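Local coordinates for protein ABC transporter (PDB 4G68) that probably serves as the extracellular solute-binding component of an ABC transporter, capturing sugars released from xylan for uptake by a thermophilic bacterium, at residues Leu242-Asn247 with Gln410-Ile416; His404-Val408 with Tyr421-Met425. One frame throughout, in Å; residues are numbered along the deposited sequence.

Interaction 1: Leu242-Asn247 with Gln410-Ile416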
ATOM      1  N   LEU C 242     -12.198  -2.290 -15.656  1.00 28.22           N
ATOM      2  CA  LEU C 242     -10.990  -1.449 -15.645  1.00 29.54           C
ATOM      3  C   LEU C 242     -10.861  -0.736 -17.026  1.00 27.75           C
ATOM      4  O   LEU C 242     -10.580   0.494 -17.105  1.00 24.02           O
ATOM      5  CB  LEU C 242      -9.752  -2.336 -15.405  1.00 29.09           C
ATOM      6  CG  LEU C 242      -8.622  -1.984 -14.410  1.00 26.74           C
ATOM      7  CD1 LEU C 242      -7.271  -2.271 -15.082  1.00 25.55           C
ATOM      8  CD2 LEU C 242      -8.646  -0.547 -13.954  1.00 29.21           C
ATOM      9  N   GLN C 243     -11.075  -1.516 -18.100  1.00 27.09           N
ATOM     10  CA  GLN C 243     -11.012  -0.996 -19.509  1.00 29.45           C
ATOM     11  C   GLN C 243     -12.102   0.072 -19.813  1.00 28.33           C
ATOM     12  O   GLN C 243     -11.870   1.045 -20.562  1.00 31.25           O
ATOM     13  CB  GLN C 243     -10.975  -2.153 -20.581  1.00 26.21           C
ATOM     14  CG  GLN C 243      -9.646  -2.958 -20.520  1.00 28.15           C
ATOM     15  CD  GLN C 243      -9.315  -3.760 -21.785  1.00 28.17           C
ATOM     16  OE1 GLN C 243      -8.128  -3.898 -22.217  1.00 20.52           O
ATOM     17  NE2 GLN C 243     -10.372  -4.260 -22.419  1.00 23.05           N
ATOM     18  N   ASP C 244     -13.286  -0.140 -19.238  1.00 29.08           N
ATOM     19  CA  ASP C 244     -14.357   0.863 -19.177  1.00 30.86           C
ATOM     20  C   ASP C 244     -13.884   2.238 -18.668  1.00 33.35           C
ATOM     21  O   ASP C 244     -14.203   3.305 -19.250  1.00 32.04           O
ATOM     22  CB  ASP C 244     -15.482   0.318 -18.298  1.00 30.90           C
ATOM     23  CG  ASP C 244     -16.219  -0.836 -18.976  1.00 30.82           C
ATOM     24  OD1 ASP C 244     -15.863  -1.117 -20.135  1.00 28.22           O
ATOM     25  OD2 ASP C 244     -17.143  -1.428 -18.371  1.00 32.15           O
ATOM     26  N   MET C 245     -13.087   2.236 -17.602  1.00 30.84           N
ATOM     27  CA  MET C 245     -12.508   3.496 -17.125  1.00 28.34           C
ATOM     28  C   MET C 245     -11.508   4.028 -18.141  1.00 29.98           C
ATOM     29  O   MET C 245     -11.424   5.231 -18.360  1.00 35.28           O
ATOM     30  CB  MET C 245     -11.804   3.299 -15.763  1.00 25.79           C
ATOM     31  CG  MET C 245     -12.705   2.785 -14.635  1.00 24.36           C
ATOM     32  SD  MET C 245     -11.787   2.516 -13.093  1.00 19.47           S
ATOM     33  CE  MET C 245     -10.904   4.118 -12.957  1.00 20.09           C
ATOM     34  N   VAL C 246     -10.721   3.138 -18.747  1.00 29.32           N
ATOM     35  CA  VAL C 246      -9.748   3.575 -19.780  1.00 26.81           C
ATOM     36  C   VAL C 246     -10.486   4.267 -20.942  1.00 27.70           C
ATOM     37  O   VAL C 246     -10.219   5.462 -21.256  1.00 28.11           O
ATOM     38  CB  VAL C 246      -8.832   2.419 -20.311  1.00 25.64           C
ATOM     39  CG1 VAL C 246      -7.904   2.930 -21.391  1.00 24.63           C
ATOM     40  CG2 VAL C 246      -7.973   1.807 -19.191  1.00 26.72           C
ATOM     41  N   ASN C 247     -11.441   3.529 -21.519  1.00 25.43           N
ATOM     42  CA  ASN C 247     -12.277   3.960 -22.602  1.00 29.28           C
ATOM     43  C   ASN C 247     -13.163   5.180 -22.322  1.00 32.71           C
ATOM     44  O   ASN C 247     -13.468   5.921 -23.259  1.00 32.59           O
ATOM     45  CB  ASN C 247     -13.179   2.816 -23.076  1.00 34.13           C
ATOM     46  CG  ASN C 247     -12.400   1.619 -23.569  1.00 32.24           C
ATOM     47  OD1 ASN C 247     -11.277   1.744 -24.042  1.00 36.81           O
ATOM     48  ND2 ASN C 247     -12.993   0.441 -23.430  1.00 32.82           N
ATOM     49  N   GLN C 410      -1.114  -4.578 -19.457  1.00 33.38           N
ATOM     50  CA  GLN C 410      -1.669  -4.830 -20.806  1.00 35.90           C
ATOM     51  C   GLN C 410      -3.199  -4.606 -20.972  1.00 35.93           C
ATOM     52  O   GLN C 410      -3.668  -4.273 -22.087  1.00 31.50           O
ATOM     53  CB  GLN C 410      -1.305  -6.249 -21.197  1.00 37.86           C
ATOM     54  CG  GLN C 410       0.151  -6.367 -21.556  1.00 37.83           C
ATOM     55  CD  GLN C 410       0.749  -7.696 -21.177  1.00 42.68           C
ATOM     56  OE1 GLN C 410       0.216  -8.790 -21.489  1.00 46.34           O
ATOM     57  NE2 GLN C 410       1.869  -7.614 -20.493  1.00 32.15           N
ATOM     58  N   LEU C 411      -3.954  -4.768 -19.885  1.00 33.05           N
ATOM     59  CA  LEU C 411      -5.345  -4.300 -19.828  1.00 37.47           C
ATOM     60  C   LEU C 411      -5.468  -2.781 -19.985  1.00 35.78           C
ATOM     61  O   LEU C 411      -6.273  -2.296 -20.809  1.00 36.82           O
ATOM     62  CB  LEU C 411      -6.055  -4.730 -18.528  1.00 37.92           C
ATOM     63  CG  LEU C 411      -6.451  -6.198 -18.346  1.00 36.96           C
ATOM     64  CD1 LEU C 411      -6.971  -6.421 -16.918  1.00 38.07           C
ATOM     65  CD2 LEU C 411      -7.493  -6.635 -19.379  1.00 35.55           C
ATOM     66  N   PHE C 412      -4.709  -2.025 -19.182  1.00 34.54           N
ATOM     67  CA  PHE C 412      -4.709  -0.546 -19.304  1.00 33.16           C
ATOM     68  C   PHE C 412      -4.319  -0.094 -20.730  1.00 34.31           C
ATOM     69  O   PHE C 412      -4.742   0.997 -21.207  1.00 36.20           O
ATOM     70  CB  PHE C 412      -3.743   0.075 -18.316  1.00 24.65           C
ATOM     71  CG  PHE C 412      -4.300   0.236 -16.911  1.00 24.79           C
ATOM     72  CD1 PHE C 412      -4.006  -0.728 -15.882  1.00 26.53           C
ATOM     73  CD2 PHE C 412      -5.133   1.309 -16.597  1.00 22.97           C
ATOM     74  CE1 PHE C 412      -4.492  -0.560 -14.588  1.00 26.27           C
ATOM     75  CE2 PHE C 412      -5.616   1.487 -15.306  1.00 28.06           C
ATOM     76  CZ  PHE C 412      -5.316   0.538 -14.295  1.00 27.05           C
ATOM     77  N   ALA C 413      -3.495  -0.919 -21.378  1.00 36.83           N
ATOM     78  CA  ALA C 413      -2.815  -0.545 -22.640  1.00 38.48           C
ATOM     79  C   ALA C 413      -3.656  -0.969 -23.801  1.00 42.50           C
ATOM     80  O   ALA C 413      -3.306  -0.707 -24.948  1.00 46.97           O
ATOM     81  CB  ALA C 413      -1.452  -1.213 -22.752  1.00 35.92           C
ATOM     82  N   LYS C 414      -4.763  -1.642 -23.501  1.00 47.88           N
ATOM     83  CA  LYS C 414      -5.692  -2.122 -24.534  1.00 48.44           C
ATOM     84  C   LYS C 414      -5.001  -3.129 -25.475  1.00 45.71           C
ATOM     85  O   LYS C 414      -5.378  -3.231 -26.655  1.00 42.59           O
ATOM     86  CB  LYS C 414      -6.268  -0.933 -25.328  1.00 44.41           C
ATOM     87  CG  LYS C 414      -7.073   0.071 -24.511  1.00 43.52           C
ATOM     88  CD  LYS C 414      -8.398  -0.521 -24.043  1.00 52.15           C
ATOM     89  CE  LYS C 414      -9.408  -0.464 -25.177  1.00 50.50           C
ATOM     90  NZ  LYS C 414     -10.711  -1.066 -24.805  1.00 56.32           N
ATOM     91  N   GLN C 415      -4.000  -3.854 -24.936  1.00 45.19           N
ATOM     92  CA  GLN C 415      -3.243  -4.892 -25.676  1.00 41.20           C
ATOM     93  C   GLN C 415      -3.696  -6.329 -25.367  1.00 40.16           C
ATOM     94  O   GLN C 415      -3.397  -7.264 -26.121  1.00 34.61           O
ATOM     95  CB  GLN C 415      -1.745  -4.771 -25.437  1.00 41.92           C
ATOM     96  CG  GLN C 415      -1.133  -3.494 -25.970  1.00 45.53           C
ATOM     97  CD  GLN C 415       0.289  -3.299 -25.496  1.00 51.19           C
ATOM     98  OE1 GLN C 415       1.033  -4.278 -25.334  1.00 53.19           O
ATOM     99  NE2 GLN C 415       0.679  -2.029 -25.296  1.00 57.29           N
ATOM    100  N   ILE C 416      -4.399  -6.509 -24.252  1.00 31.86           N
ATOM    101  CA  ILE C 416      -5.070  -7.753 -23.999  1.00 35.96           C
ATOM    102  C   ILE C 416      -6.570  -7.496 -23.815  1.00 35.35           C
ATOM    103  O   ILE C 416      -6.967  -6.403 -23.406  1.00 37.77           O
ATOM    104  CB  ILE C 416      -4.405  -8.467 -22.775  1.00 35.37           C
ATOM    105  CG1 ILE C 416      -4.798  -9.944 -22.719  1.00 37.20           C
ATOM    106  CG2 ILE C 416      -4.637  -7.723 -21.455  1.00 30.13           C
ATOM    107  CD1 ILE C 416      -3.762 -10.798 -22.034  1.00 34.20           C
TER

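Interaction 2: His404-Val408 with Tyr421-Met425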
ATOM      1  N   HIS C 404       0.831 -10.860 -12.749  1.00 31.31           N
ATOM      2  CA  HIS C 404      -0.319  -9.993 -12.485  1.00 30.63           C
ATOM      3  C   HIS C 404      -0.041  -8.569 -12.892  1.00 28.69           C
ATOM      4  O   HIS C 404      -0.767  -8.008 -13.693  1.00 23.34           O
ATOM      5  CB  HIS C 404      -0.744 -10.082 -11.005  1.00 31.62           C
ATOM      6  CG  HIS C 404      -2.030  -9.328 -10.688  1.00 29.03           C
ATOM      7  ND1 HIS C 404      -3.088  -9.322 -11.519  1.00 31.68           N
ATOM      8  CD2 HIS C 404      -2.362  -8.519  -9.626  1.00 27.72           C
ATOM      9  CE1 HIS C 404      -4.044  -8.560 -11.016  1.00 31.73           C
ATOM     10  NE2 HIS C 404      -3.615  -8.074  -9.843  1.00 34.28           N
ATOM     11  N   LYS C 405       1.034  -7.982 -12.360  1.00 30.70           N
ATOM     12  CA  LYS C 405       1.394  -6.608 -12.703  1.00 28.98           C
ATOM     13  C   LYS C 405       1.537  -6.387 -14.186  1.00 29.71           C
ATOM     14  O   LYS C 405       1.102  -5.334 -14.688  1.00 26.53           O
ATOM     15  CB  LYS C 405       2.686  -6.175 -12.004  1.00 29.58           C
ATOM     16  CG  LYS C 405       2.530  -5.955 -10.515  1.00 27.27           C
ATOM     17  CD  LYS C 405       3.863  -5.804  -9.818  1.00 25.39           C
ATOM     18  CE  LYS C 405       4.711  -4.672 -10.341  1.00 28.33           C
ATOM     19  NZ  LYS C 405       6.042  -4.835  -9.730  1.00 23.55           N
ATOM     20  N   ASP C 406       2.141  -7.342 -14.910  1.00 29.32           N
ATOM     21  CA  ASP C 406       2.406  -7.094 -16.361  1.00 31.84           C
ATOM     22  C   ASP C 406       1.149  -7.144 -17.200  1.00 29.88           C
ATOM     23  O   ASP C 406       0.937  -6.257 -18.094  1.00 28.11           O
ATOM     24  CB  ASP C 406       3.440  -8.055 -16.968  1.00 35.58           C
ATOM     25  CG  ASP C 406       4.807  -7.911 -16.345  1.00 39.55           C
ATOM     26  OD1 ASP C 406       5.148  -6.789 -15.900  1.00 34.55           O
ATOM     27  OD2 ASP C 406       5.541  -8.933 -16.270  1.00 42.67           O
ATOM     28  N   LEU C 407       0.306  -8.125 -16.867  1.00 29.23           N
ATOM     29  CA  LEU C 407      -0.963  -8.346 -17.512  1.00 27.03           C
ATOM     30  C   LEU C 407      -2.017  -7.298 -17.170  1.00 25.40           C
ATOM     31  O   LEU C 407      -2.877  -6.999 -17.963  1.00 25.91           O
ATOM     32  CB  LEU C 407      -1.503  -9.737 -17.092  1.00 28.35           C
ATOM     33  CG  LEU C 407      -0.831 -11.033 -17.621  1.00 29.55           C
ATOM     34  CD1 LEU C 407      -1.504 -12.284 -17.058  1.00 26.80           C
ATOM     35  CD2 LEU C 407      -0.737 -11.082 -19.148  1.00 32.58           C
ATOM     36  N   VAL C 408      -2.045  -6.836 -15.932  1.00 27.96           N
ATOM     37  CA  VAL C 408      -2.958  -5.723 -15.661  1.00 28.37           C
ATOM     38  C   VAL C 408      -2.451  -4.586 -16.534  1.00 27.67           C
ATOM     39  O   VAL C 408      -3.264  -3.845 -17.094  1.00 29.45           O
ATOM     40  CB  VAL C 408      -3.095  -5.339 -14.153  1.00 31.00           C
ATOM     41  CG1 VAL C 408      -3.769  -3.959 -13.993  1.00 30.59           C
ATOM     42  CG2 VAL C 408      -3.920  -6.378 -13.398  1.00 25.71           C
ATOM     43  N   TYR C 421      -7.051 -11.950 -20.724  1.00 43.02           N
ATOM     44  CA  TYR C 421      -6.460 -11.604 -19.455  1.00 39.31           C
ATOM     45  C   TYR C 421      -6.608 -12.734 -18.467  1.00 31.76           C
ATOM     46  O   TYR C 421      -5.641 -13.136 -17.894  1.00 35.35           O
ATOM     47  CB  TYR C 421      -7.086 -10.354 -18.873  1.00 38.78           C
ATOM     48  CG  TYR C 421      -6.696 -10.163 -17.436  1.00 34.82           C
ATOM     49  CD1 TYR C 421      -5.428  -9.698 -17.095  1.00 31.77           C
ATOM     50  CD2 TYR C 421      -7.595 -10.479 -16.413  1.00 35.63           C
ATOM     51  CE1 TYR C 421      -5.064  -9.525 -15.768  1.00 31.50           C
ATOM     52  CE2 TYR C 421      -7.235 -10.310 -15.085  1.00 34.97           C
ATOM     53  CZ  TYR C 421      -5.975  -9.845 -14.781  1.00 31.45           C
ATOM     54  OH  TYR C 421      -5.658  -9.714 -13.468  1.00 34.83           O
ATOM     55  N   SER C 422      -7.839 -13.223 -18.288  1.00 40.43           N
ATOM     56  CA  SER C 422      -8.153 -14.194 -17.263  1.00 38.58           C
ATOM     57  C   SER C 422      -7.563 -15.556 -17.588  1.00 41.68           C
ATOM     58  O   SER C 422      -7.117 -16.241 -16.667  1.00 43.59           O
ATOM     59  CB  SER C 422      -9.651 -14.297 -17.005  1.00 35.07           C
ATOM     60  OG  SER C 422     -10.191 -13.058 -16.575  1.00 34.06           O
ATOM     61  N   LYS C 423      -7.562 -15.919 -18.886  1.00 43.55           N
ATOM     62  CA  LYS C 423      -6.926 -17.155 -19.401  1.00 42.42           C
ATOM     63  C   LYS C 423      -5.442 -17.208 -19.086  1.00 39.66           C
ATOM     64  O   LYS C 423      -4.946 -18.237 -18.596  1.00 42.64           O
ATOM     65  CB  LYS C 423      -7.089 -17.275 -20.922  1.00 46.99           C
ATOM     66  CG  LYS C 423      -8.480 -17.679 -21.392  1.00 53.09           C
ATOM     67  CD  LYS C 423      -8.612 -19.190 -21.593  1.00 52.78           C
ATOM     68  CE  LYS C 423      -9.754 -19.508 -22.543  1.00 49.77           C
ATOM     69  NZ  LYS C 423     -11.065 -19.520 -21.838  1.00 54.60           N
ATOM     70  N   GLN C 424      -4.749 -16.107 -19.396  1.00 36.45           N
ATOM     71  CA  GLN C 424      -3.332 -15.966 -19.149  1.00 35.52           C
ATOM     72  C   GLN C 424      -2.976 -15.864 -17.654  1.00 38.94           C
ATOM     73  O   GLN C 424      -1.866 -16.231 -17.270  1.00 42.28           O
ATOM     74  CB  GLN C 424      -2.745 -14.803 -19.942  1.00 39.14           C
ATOM     75  CG  GLN C 424      -2.697 -15.066 -21.441  1.00 42.05           C
ATOM     76  CD  GLN C 424      -2.012 -13.973 -22.226  1.00 42.71           C
ATOM     77  OE1 GLN C 424      -0.916 -13.523 -21.872  1.00 50.23           O
ATOM     78  NE2 GLN C 424      -2.640 -13.551 -23.308  1.00 42.29           N
ATOM     79  N   MET C 425      -3.894 -15.375 -16.816  1.00 36.52           N
ATOM     80  CA  MET C 425      -3.623 -15.297 -15.352  1.00 33.45           C
ATOM     81  C   MET C 425      -3.588 -16.721 -14.822  1.00 35.27           C
ATOM     82  O   MET C 425      -2.651 -17.112 -14.108  1.00 36.83           O
ATOM     83  CB  MET C 425      -4.657 -14.437 -14.607  1.00 30.57           C
ATOM     84  CG  MET C 425      -4.402 -12.927 -14.659  1.00 28.53           C
ATOM     85  SD  MET C 425      -2.995 -12.370 -13.660  1.00 23.54           S
ATOM     86  CE  MET C 425      -3.697 -12.823 -12.078  1.00 27.84           C
TER

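Interaction 1: Leu242-Asn247 with Gln410-Ile416
Leu242 and Phe412 form the apolar part of this contact. Leu242 CD1 lies over one face of the Phe412 ring, 3.6 Å from the centroid and 26° off the normal, a CH-pi contact displaced toward CE1. The two side chains cross at about a right angle, which lets the branched leucine lay a methyl on a flat surface. Val246, one turn further along, brings CG2 to 3.9 Å from Phe412 CD2, and its short, beta-branched side chain fits the close approach of the backbones.

Polar and aliphatic contacts gather where helix 398-412 ends. Lys414, with positive phi, terminates it in a Schellman motif, and Gln410 O accepts bonds from both Gln415 N and Ile416 N. The extended Gln243 side chain reaches this end, its CG 3.4 Å from Leu411 O and its amide beside the carbonyls of Leu411 and Ile416.

At the exposed margin, bends at chi2 and chi3 (-70° and -80°) fold the Lys414 chain on its way across the gap to Asn247. Its NZ gives a weak hydrogen bond to Asn247 OD1, 3.0 Å away, as suits a long, flexible chain at the surface.

The contact thus sets helix 233-248 against the C-terminal end of helix 398-412. Helix 201-215 adds Tyr206 and Ile210 against Leu242 and Tyr207 against Leu411, while Pro418, at the start of helix 418-429, meets Gln243.

Interaction 2: His404-Val408 with Tyr421-Met425
His404 and Tyr421 each hold CG anti to the backbone N (chi1 -174° and 167°), which swings both rings into the space between their helices. There Tyr421 OH comes to the edge of the imidazole, in its plane, 3.2 Å from His404 ND1. Met425, bent at chi2 and chi3, folds its thioether into the same place: its SD lies at the imidazole edge, 4.8 Å from the His404 centroid, and its CE is 3.6 Å from His404 ND1. A flexible, polarisable methionine can follow the irregular outline left by two rings.

Leu407 is the central apolar group. Its CB meets the edge of the Tyr421 ring, 3.8 Å from CE1, while its CD1 slides past Met425 SD at 3.7 Å. On the more open side CD2 touches Gln424 OE1; the amide of Gln424 turns its NE2 to Glu420. Val408 CG2 lies alongside the tyrosine, 3.8 Å from OH. The helices run nearly antiparallel at 165°, their axes 10.6 Å apart, forming a helical hairpin.

Histidine here is buried, with NE2 hydrogen-bonded to Asp208 of helix 201-215 and its ring stacked on Trp392. The aspartate would be expected to favour a proton on NE2 and, with the Trp392 stack, to limit the ring's rotation; a polar ring is thereby accommodated among largely apolar neighbours, with the tyrosine hydroxyl beside ND1.

Followed from the N terminus, the chain first lays down helix 233-248, whose residues 242-247 wait for a partner 163 positions on. The intervening chain includes strands 274-278, 297-300 and 317-325 before it returns as helix 398-412, and interaction 1 closes that long loop. Interaction 2 closes a short one, with 12 residues between 404-408 and 421-425. The two loops cross, because the turn at 410-416 falls between the partners of interaction 2. Helix 398-412 serves both contacts, joining helix 233-248 to the C-terminal helix 418-429. The contacts meet directly where Leu411 CD1 packs 3.6 Å from Tyr421 CD1 and Ile416 lies against Gln424.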